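Local coordinates for protein pyrrolidone-carboxylate peptidase (Deinococcus radiodurans R1, PDB 5Z48) that removes N-terminal pyroglutamate (5-oxoproline) from peptides as a probable cysteine peptidase of the C15 family, and forms a homotetramer, at residues 66-71 / 165-170; 82-87 / 114-119. All blocks are in the same frame, centred on the assembly; numbering follows the deposited sequence.

Contact 1 of 2, residues 66-71 / 165-170; sequences GAVLLT and VPCGFL
Leu70 O takes the hydrogen bond of Leu170 N at 2.7 Å, nearly in line with the carbonyl, and a weaker CA-H...O contact from Phe169 CA at 3.2 Å; the face of the Phe169 ring packs against the same oxygen, which lies 3.4 Å above the ring plane and over its centre. Three further backbone bonds complete the parallel ladder, Val68 N to Pro166 O, Gly168 N to Val68 O and Leu70 N to Gly168 O, the last of these 3.0 Å long and fairly straight (167° at the hydrogen).

The Phe169 ring makes the closest side-chain approach of the contact. With CG swung away from its own backbone N (chi1 -154°), the ring slides under the partner strand: CD2 meets Leu70 CB at 3.4 Å, the two side chains crossing at about a right angle, while CZ reaches Thr71 C at 3.3 Å. On this same face Cys167 SG rests against Val68 CB and CG1, both 3.9 Å away. Leu69, Thr71 and Leu170 occupy the other face, where Leu69 CD1 touches Leu170 CB and the side chains of Thr71 and Leu170 run alongside each other. A leucine in place of Phe169 lacks the far rim of the ring and would probably open a gap against the backbone of Thr71 and leave Cys146 with less packing.

These are central strands of an alpha/beta sheet. Strand 5-11 pairs with the far edge of 67-73, where its Thr9 O receives the hydrogen bond of Thr71 OG1. Helix 145-159 packs on the Cys167 and Phe169 side, its Cys146 touching the Phe169 ring, and helix 194-211 covers the opposite face through Ile208 and Ala204.

Contact 2 of 2, residues 82-87 / 114-119; sequences LERVGV and AYLATL
Residues 85-87 and 114-116 form a short antiparallel ladder, their axes 4.7 Å apart and 168° between directions, in the part of the mixed alpha/beta sheet that branches off along strand 80-90. Gly86 and Tyr115 are its hydrogen-bonded pair, each N donating to the other's O at 2.9 Å, and the non-hydrogen-bonded pairs Val85-Leu116 and Val87-Ala114 flank them.

Val85 lies on the same face as Ala114, Leu116 and Val87. With CG2 opposite the backbone N (chi1 60°, which puts CG1 between N and the carbonyl carbon), it reaches diagonally across to Ala114 CB, 3.7 Å away, while Leu116 CD2 comes up to Val85 CB at 4.0 Å. The Tyr115 side chain leaves from the other face toward helix 145-159, where its OH bonds His155 ND1 and its ring meets Tyr151 edge-to-face. The Arg84 side chain sets off away from residues 114-119, and its polar end is engaged elsewhere: NE bonds Asn139 OD1, and NH1 forms a salt bridge with Asp104 of a second subunit, at the interface where Ala114 also meets Ala114 of that subunit.

Beyond strand 114-116 the chain stays close at Ala117, whose CB sits 3.3 Å from Glu83 O. Arg84 O takes two donors here: Ala117 N, above the carbonyl plane by 42°, and a water at 2.9 Å that also donates to Ala117 O.

The two contacts have centres about 10 Å apart and meet through strand 167-172, which pairs with 67-73 in contact 1 and with 80-90, the first strand of contact 2. Two probable backbone hydrogen bonds join them: Glu83 N to Phe169 O and Thr118 N to Cys167 O, each 2.9 Å. Both contacts reach the likely Cys146-His171-Glu83 triad. From contact 2, Glu83 OE2 hydrogen-bonds His171 ND1 and also salt-bridges Arg77; from contact 1, the Phe169 side chain comes within about 3 Å of that of Cys146 and about 4 Å of that of His171. Bound pyroglutamate lies about 6 Å from the Phe169 side chain.

Contact 1 of 2, residues 66-71 / 165-170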
ATOM      1  N   GLY B  66       3.347 -12.887  36.430  1.00 15.02           N
ATOM      2  CA  GLY B  66       2.095 -12.185  36.637  1.00 14.49           C
ATOM      3  C   GLY B  66       1.520 -11.541  35.405  1.00 15.14           C
ATOM      4  O   GLY B  66       0.367 -11.108  35.454  1.00 16.24           O
ATOM      5  N   ALA B  67       2.290 -11.470  34.321  1.00 11.96           N
ATOM      6  CA  ALA B  67       1.845 -10.935  33.042  1.00 12.36           C
ATOM      7  C   ALA B  67       2.816 -11.419  31.987  1.00 11.03           C
ATOM      8  O   ALA B  67       3.982 -11.701  32.296  1.00 12.69           O
ATOM      9  CB  ALA B  67       1.819  -9.403  33.074  1.00 14.36           C
ATOM     10  N   VAL B  68       2.330 -11.520  30.736  1.00 10.97           N
ATOM     11  CA  VAL B  68       3.105 -12.086  29.630  1.00 12.58           C
ATOM     12  C   VAL B  68       2.976 -11.164  28.425  1.00 12.33           C
ATOM     13  O   VAL B  68       1.862 -10.935  27.917  1.00 11.16           O
ATOM     14  CB  VAL B  68       2.640 -13.515  29.278  1.00 11.24           C
ATOM     15  CG1 VAL B  68       3.409 -14.094  28.097  1.00 12.45           C
ATOM     16  CG2 VAL B  68       2.712 -14.424  30.522  1.00 12.68           C
ATOM     17  N   LEU B  69       4.114 -10.632  27.966  1.00  9.81           N
ATOM     18  CA  LEU B  69       4.199  -9.787  26.770  1.00  8.26           C
ATOM     19  C   LEU B  69       5.075 -10.472  25.715  1.00  9.75           C
ATOM     20  O   LEU B  69       6.307 -10.472  25.808  1.00 10.22           O
ATOM     21  CB  LEU B  69       4.722  -8.386  27.131  1.00 11.05           C
ATOM     22  CG  LEU B  69       4.745  -7.378  25.962  1.00 10.76           C
ATOM     23  CD1 LEU B  69       3.397  -7.225  25.293  1.00 11.10           C
ATOM     24  CD2 LEU B  69       5.177  -5.999  26.487  1.00 12.38           C
ATOM     25  N   LEU B  70       4.452 -11.075  24.698  1.00 10.47           N
ATOM     26  CA  LEU B  70       5.171 -11.732  23.619  1.00  8.93           C
ATOM     27  C   LEU B  70       5.337 -10.725  22.476  1.00  8.92           C
ATOM     28  O   LEU B  70       4.353 -10.055  22.111  1.00 10.11           O
ATOM     29  CB  LEU B  70       4.364 -12.930  23.130  1.00  8.94           C
ATOM     30  CG  LEU B  70       3.850 -13.895  24.216  1.00 10.89           C
ATOM     31  CD1 LEU B  70       2.833 -14.864  23.510  1.00 14.21           C
ATOM     32  CD2 LEU B  70       4.954 -14.683  24.867  1.00 12.36           C
ATOM     33  N   THR B  71       6.542 -10.608  21.923  1.00  9.58           N
ATOM     34  CA  THR B  71       6.765  -9.644  20.843  1.00  9.66           C
ATOM     35  C   THR B  71       7.421 -10.305  19.624  1.00 10.28           C
ATOM     36  O   THR B  71       8.103 -11.341  19.711  1.00 10.45           O
ATOM     37  CB  THR B  71       7.617  -8.427  21.302  1.00 11.53           C
ATOM     38  OG1 THR B  71       8.995  -8.759  21.428  1.00 11.37           O
ATOM     39  CG2 THR B  71       7.113  -7.912  22.650  1.00 11.94           C
ATOM     40  N   VAL B 165      -4.026 -14.347  34.221  1.00 13.85           N
ATOM     41  CA  VAL B 165      -2.742 -13.695  33.948  1.00 14.66           C
ATOM     42  C   VAL B 165      -2.814 -12.949  32.619  1.00 13.15           C
ATOM     43  O   VAL B 165      -2.973 -13.596  31.577  1.00 14.41           O
ATOM     44  CB  VAL B 165      -1.610 -14.726  33.927  1.00 13.84           C
ATOM     45  CG1 VAL B 165      -0.298 -14.063  33.502  1.00 15.93           C
ATOM     46  CG2 VAL B 165      -1.445 -15.366  35.276  1.00 16.65           C
ATOM     47  N   PRO B 166      -2.678 -11.622  32.590  1.00 12.67           N
ATOM     48  CA  PRO B 166      -2.782 -10.900  31.309  1.00 12.77           C
ATOM     49  C   PRO B 166      -1.679 -11.344  30.353  1.00 11.85           C
ATOM     50  O   PRO B 166      -0.484 -11.381  30.703  1.00 13.23           O
ATOM     51  CB  PRO B 166      -2.631  -9.426  31.706  1.00 14.43           C
ATOM     52  CG  PRO B 166      -3.051  -9.396  33.168  1.00 18.77           C
ATOM     53  CD  PRO B 166      -2.531 -10.711  33.742  1.00 15.93           C
ATOM     54  N   CYS B 167      -2.081 -11.630  29.124  1.00 11.58           N
ATOM     55  CA  CYS B 167      -1.178 -12.232  28.156  1.00 11.01           C
ATOM     56  C   CYS B 167      -1.570 -11.769  26.762  1.00 10.48           C
ATOM     57  O   CYS B 167      -2.761 -11.791  26.387  1.00 12.40           O
ATOM     58  CB  CYS B 167      -1.256 -13.772  28.239  1.00 11.92           C
ATOM     59  SG  CYS B 167      -0.288 -14.664  27.012  1.00 12.39           S
ATOM     60  N   GLY B 168      -0.574 -11.319  26.011  1.00 10.13           N
ATOM     61  CA  GLY B 168      -0.834 -10.947  24.643  1.00 11.29           C
ATOM     62  C   GLY B 168       0.414 -10.804  23.809  1.00  9.58           C
ATOM     63  O   GLY B 168       1.514 -11.223  24.212  1.00 10.43           O
ATOM     64  N   PHE B 169       0.206 -10.272  22.593  1.00  9.24           N
ATOM     65  CA  PHE B 169       1.239 -10.153  21.584  1.00 10.07           C
ATOM     66  C   PHE B 169       1.361  -8.726  21.078  1.00  9.22           C
ATOM     67  O   PHE B 169       0.367  -8.051  20.810  1.00 10.21           O
ATOM     68  CB  PHE B 169       0.999 -11.097  20.382  1.00  9.47           C
ATOM     69  CG  PHE B 169       2.294 -11.440  19.679  1.00  8.53           C
ATOM     70  CD1 PHE B 169       2.879 -10.537  18.731  1.00  9.57           C
ATOM     71  CD2 PHE B 169       2.993 -12.596  20.007  1.00 10.73           C
ATOM     72  CE1 PHE B 169       4.078 -10.834  18.167  1.00 11.82           C
ATOM     73  CE2 PHE B 169       4.214 -12.877  19.464  1.00 10.04           C
ATOM     74  CZ  PHE B 169       4.783 -11.983  18.556  1.00 10.63           C
ATOM     75  N   LEU B 170       2.614  -8.293  20.925  1.00  9.15           N
ATOM     76  CA  LEU B 170       2.960  -6.956  20.438  1.00  8.26           C
ATOM     77  C   LEU B 170       3.857  -7.135  19.200  1.00  9.25           C
ATOM     78  O   LEU B 170       4.995  -7.613  19.301  1.00  9.93           O
ATOM     79  CB  LEU B 170       3.656  -6.183  21.589  1.00  8.18           C
ATOM     80  CG  LEU B 170       3.896  -4.692  21.430  1.00 13.95           C
ATOM     81  CD1 LEU B 170       4.479  -4.099  22.692  1.00 12.25           C
ATOM     82  CD2 LEU B 170       4.767  -4.351  20.291  1.00 17.05           C
TER

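Contact 2 of 2, residues 82-87 / 114-119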
ATOM      1  N   LEU B  82      -1.039  -4.235  18.745  1.00  9.24           N
ATOM      2  CA  LEU B  82      -1.404  -5.236  19.755  1.00  7.90           C
ATOM      3  C   LEU B  82      -2.372  -6.230  19.126  1.00 10.14           C
ATOM      4  O   LEU B  82      -3.410  -5.822  18.568  1.00 10.77           O
ATOM      5  CB  LEU B  82      -2.081  -4.574  20.960  1.00 10.22           C
ATOM      6  CG  LEU B  82      -1.284  -3.546  21.710  1.00 13.02           C
ATOM      7  CD1 LEU B  82      -2.246  -2.839  22.662  1.00 15.18           C
ATOM      8  CD2 LEU B  82      -0.133  -4.231  22.465  1.00 13.21           C
ATOM      9  N   GLU B  83      -2.058  -7.542  19.224  1.00  9.80           N
ATOM     10  CA  GLU B  83      -2.902  -8.578  18.626  1.00  9.69           C
ATOM     11  C   GLU B  83      -4.111  -8.861  19.492  1.00 10.20           C
ATOM     12  O   GLU B  83      -3.988  -9.163  20.691  1.00 12.20           O
ATOM     13  CB  GLU B  83      -2.102  -9.880  18.412  1.00 10.51           C
ATOM     14  CG  GLU B  83      -0.965  -9.676  17.416  1.00 11.15           C
ATOM     15  CD  GLU B  83      -1.400  -9.223  16.033  1.00 10.36           C
ATOM     16  OE1 GLU B  83      -2.616  -9.311  15.687  1.00 10.29           O
ATOM     17  OE2 GLU B  83      -0.499  -8.717  15.293  1.00 10.86           O
ATOM     18  N   ARG B  84      -5.303  -8.790  18.888  1.00  8.24           N
ATOM     19  CA  ARG B  84      -6.506  -9.085  19.649  1.00  9.55           C
ATOM     20  C   ARG B  84      -6.708 -10.561  19.866  1.00 11.27           C
ATOM     21  O   ARG B  84      -7.332 -10.945  20.861  1.00 10.15           O
ATOM     22  CB  ARG B  84      -7.727  -8.480  18.938  1.00  9.76           C
ATOM     23  CG  ARG B  84      -9.003  -8.577  19.804  1.00 10.27           C
ATOM     24  CD  ARG B  84     -10.272  -8.079  19.066  1.00  9.31           C
ATOM     25  NE  ARG B  84     -10.191  -6.663  18.690  1.00  9.04           N
ATOM     26  CZ  ARG B  84     -10.634  -5.657  19.446  1.00 12.38           C
ATOM     27  NH1 ARG B  84     -11.115  -5.890  20.681  1.00 13.54           N
ATOM     28  NH2 ARG B  84     -10.605  -4.407  18.963  1.00 12.51           N
ATOM     29  N   VAL B  85      -6.277 -11.399  18.919  1.00 10.33           N
ATOM     30  CA  VAL B  85      -6.719 -12.798  18.903  1.00  9.68           C
ATOM     31  C   VAL B  85      -5.613 -13.697  18.362  1.00 11.30           C
ATOM     32  O   VAL B  85      -4.948 -13.389  17.365  1.00 11.68           O
ATOM     33  CB  VAL B  85      -8.043 -12.928  18.119  1.00 11.37           C
ATOM     34  CG1 VAL B  85      -7.858 -12.452  16.688  1.00 12.04           C
ATOM     35  CG2 VAL B  85      -8.578 -14.346  18.192  1.00 13.57           C
ATOM     36  N   GLY B  86      -5.432 -14.829  19.039  1.00 11.53           N
ATOM     37  CA  GLY B  86      -4.578 -15.903  18.545  1.00 12.72           C
ATOM     38  C   GLY B  86      -5.462 -17.027  18.030  1.00 10.22           C
ATOM     39  O   GLY B  86      -6.333 -17.513  18.741  1.00 11.17           O
ATOM     40  N   VAL B  87      -5.225 -17.443  16.781  1.00 11.40           N
ATOM     41  CA  VAL B  87      -6.068 -18.432  16.108  1.00 12.87           C
ATOM     42  C   VAL B  87      -5.366 -19.789  16.102  1.00 12.87           C
ATOM     43  O   VAL B  87      -4.147 -19.872  15.909  1.00 12.50           O
ATOM     44  CB  VAL B  87      -6.377 -17.965  14.674  1.00 11.69           C
ATOM     45  CG1 VAL B  87      -7.111 -19.041  13.884  1.00 12.61           C
ATOM     46  CG2 VAL B  87      -7.187 -16.664  14.691  1.00 13.12           C
ATOM     47  N   ALA B 114      -9.902 -20.246  18.861  1.00 11.71           N
ATOM     48  CA  ALA B 114      -9.084 -19.081  19.113  1.00  9.59           C
ATOM     49  C   ALA B 114      -9.113 -18.743  20.599  1.00 11.34           C
ATOM     50  O   ALA B 114      -9.984 -19.199  21.346  1.00 12.14           O
ATOM     51  CB  ALA B 114      -9.582 -17.884  18.308  1.00 12.07           C
ATOM     52  N   TYR B 115      -8.146 -17.899  21.006  1.00 10.73           N
ATOM     53  CA  TYR B 115      -8.153 -17.244  22.313  1.00 10.35           C
ATOM     54  C   TYR B 115      -8.020 -15.739  22.122  1.00 11.24           C
ATOM     55  O   TYR B 115      -7.158 -15.288  21.361  1.00 11.65           O
ATOM     56  CB  TYR B 115      -6.984 -17.761  23.196  1.00  9.76           C
ATOM     57  CG  TYR B 115      -7.197 -19.117  23.763  1.00 11.13           C
ATOM     58  CD1 TYR B 115      -6.801 -20.290  23.077  1.00 11.20           C
ATOM     59  CD2 TYR B 115      -7.772 -19.274  25.022  1.00 14.07           C
ATOM     60  CE1 TYR B 115      -6.976 -21.545  23.631  1.00 13.48           C
ATOM     61  CE2 TYR B 115      -7.949 -20.531  25.589  1.00 13.60           C
ATOM     62  CZ  TYR B 115      -7.557 -21.674  24.890  1.00 15.50           C
ATOM     63  OH  TYR B 115      -7.747 -22.887  25.476  1.00 17.25           O
ATOM     64  N   LEU B 116      -8.871 -14.957  22.785  1.00 11.73           N
ATOM     65  CA  LEU B 116      -8.637 -13.511  22.829  1.00 11.04           C
ATOM     66  C   LEU B 116      -7.481 -13.184  23.772  1.00 10.03           C
ATOM     67  O   LEU B 116      -7.378 -13.723  24.882  1.00 13.48           O
ATOM     68  CB  LEU B 116      -9.915 -12.774  23.258  1.00 10.95           C
ATOM     69  CG  LEU B 116     -11.138 -12.999  22.369  1.00 13.95           C
ATOM     70  CD1 LEU B 116     -12.293 -12.186  22.979  1.00 17.13           C
ATOM     71  CD2 LEU B 116     -10.778 -12.541  20.968  1.00 14.99           C
ATOM     72  N   ALA B 117      -6.633 -12.244  23.345  1.00  9.81           N
ATOM     73  CA  ALA B 117      -5.602 -11.735  24.246  1.00  9.87           C
ATOM     74  C   ALA B 117      -6.256 -11.122  25.476  1.00 11.93           C
ATOM     75  O   ALA B 117      -7.351 -10.535  25.400  1.00 12.19           O
ATOM     76  CB  ALA B 117      -4.772 -10.670  23.517  1.00  9.91           C
ATOM     77  N   THR B 118      -5.567 -11.230  26.622  1.00 10.75           N
ATOM     78  CA  THR B 118      -6.107 -10.746  27.898  1.00 11.60           C
ATOM     79  C   THR B 118      -5.309  -9.564  28.456  1.00 11.50           C
ATOM     80  O   THR B 118      -5.462  -9.219  29.642  1.00 12.83           O
ATOM     81  CB  THR B 118      -6.148 -11.890  28.909  1.00 13.73           C
ATOM     82  OG1 THR B 118      -4.840 -12.474  28.985  1.00 13.59           O
ATOM     83  CG2 THR B 118      -7.154 -12.977  28.467  1.00 13.84           C
ATOM     84  N   LEU B 119      -4.484  -8.930  27.619  1.00 11.76           N
ATOM     85  CA  LEU B 119      -3.851  -7.673  27.975  1.00 12.79           C
ATOM     86  C   LEU B 119      -4.894  -6.552  28.025  1.00 10.59           C
ATOM     87  O   LEU B 119      -5.940  -6.624  27.373  1.00 11.84           O
ATOM     88  CB  LEU B 119      -2.768  -7.308  26.947  1.00 10.42           C
ATOM     89  CG  LEU B 119      -1.550  -8.230  26.879  1.00 10.55           C
ATOM     90  CD1 LEU B 119      -0.598  -7.673  25.875  1.00 11.48           C
ATOM     91  CD2 LEU B 119      -0.914  -8.274  28.257  1.00 12.62           C
TER
HETATM   92  O   HOH W   1      -8.429  -9.397  23.019  1.00 13.76           O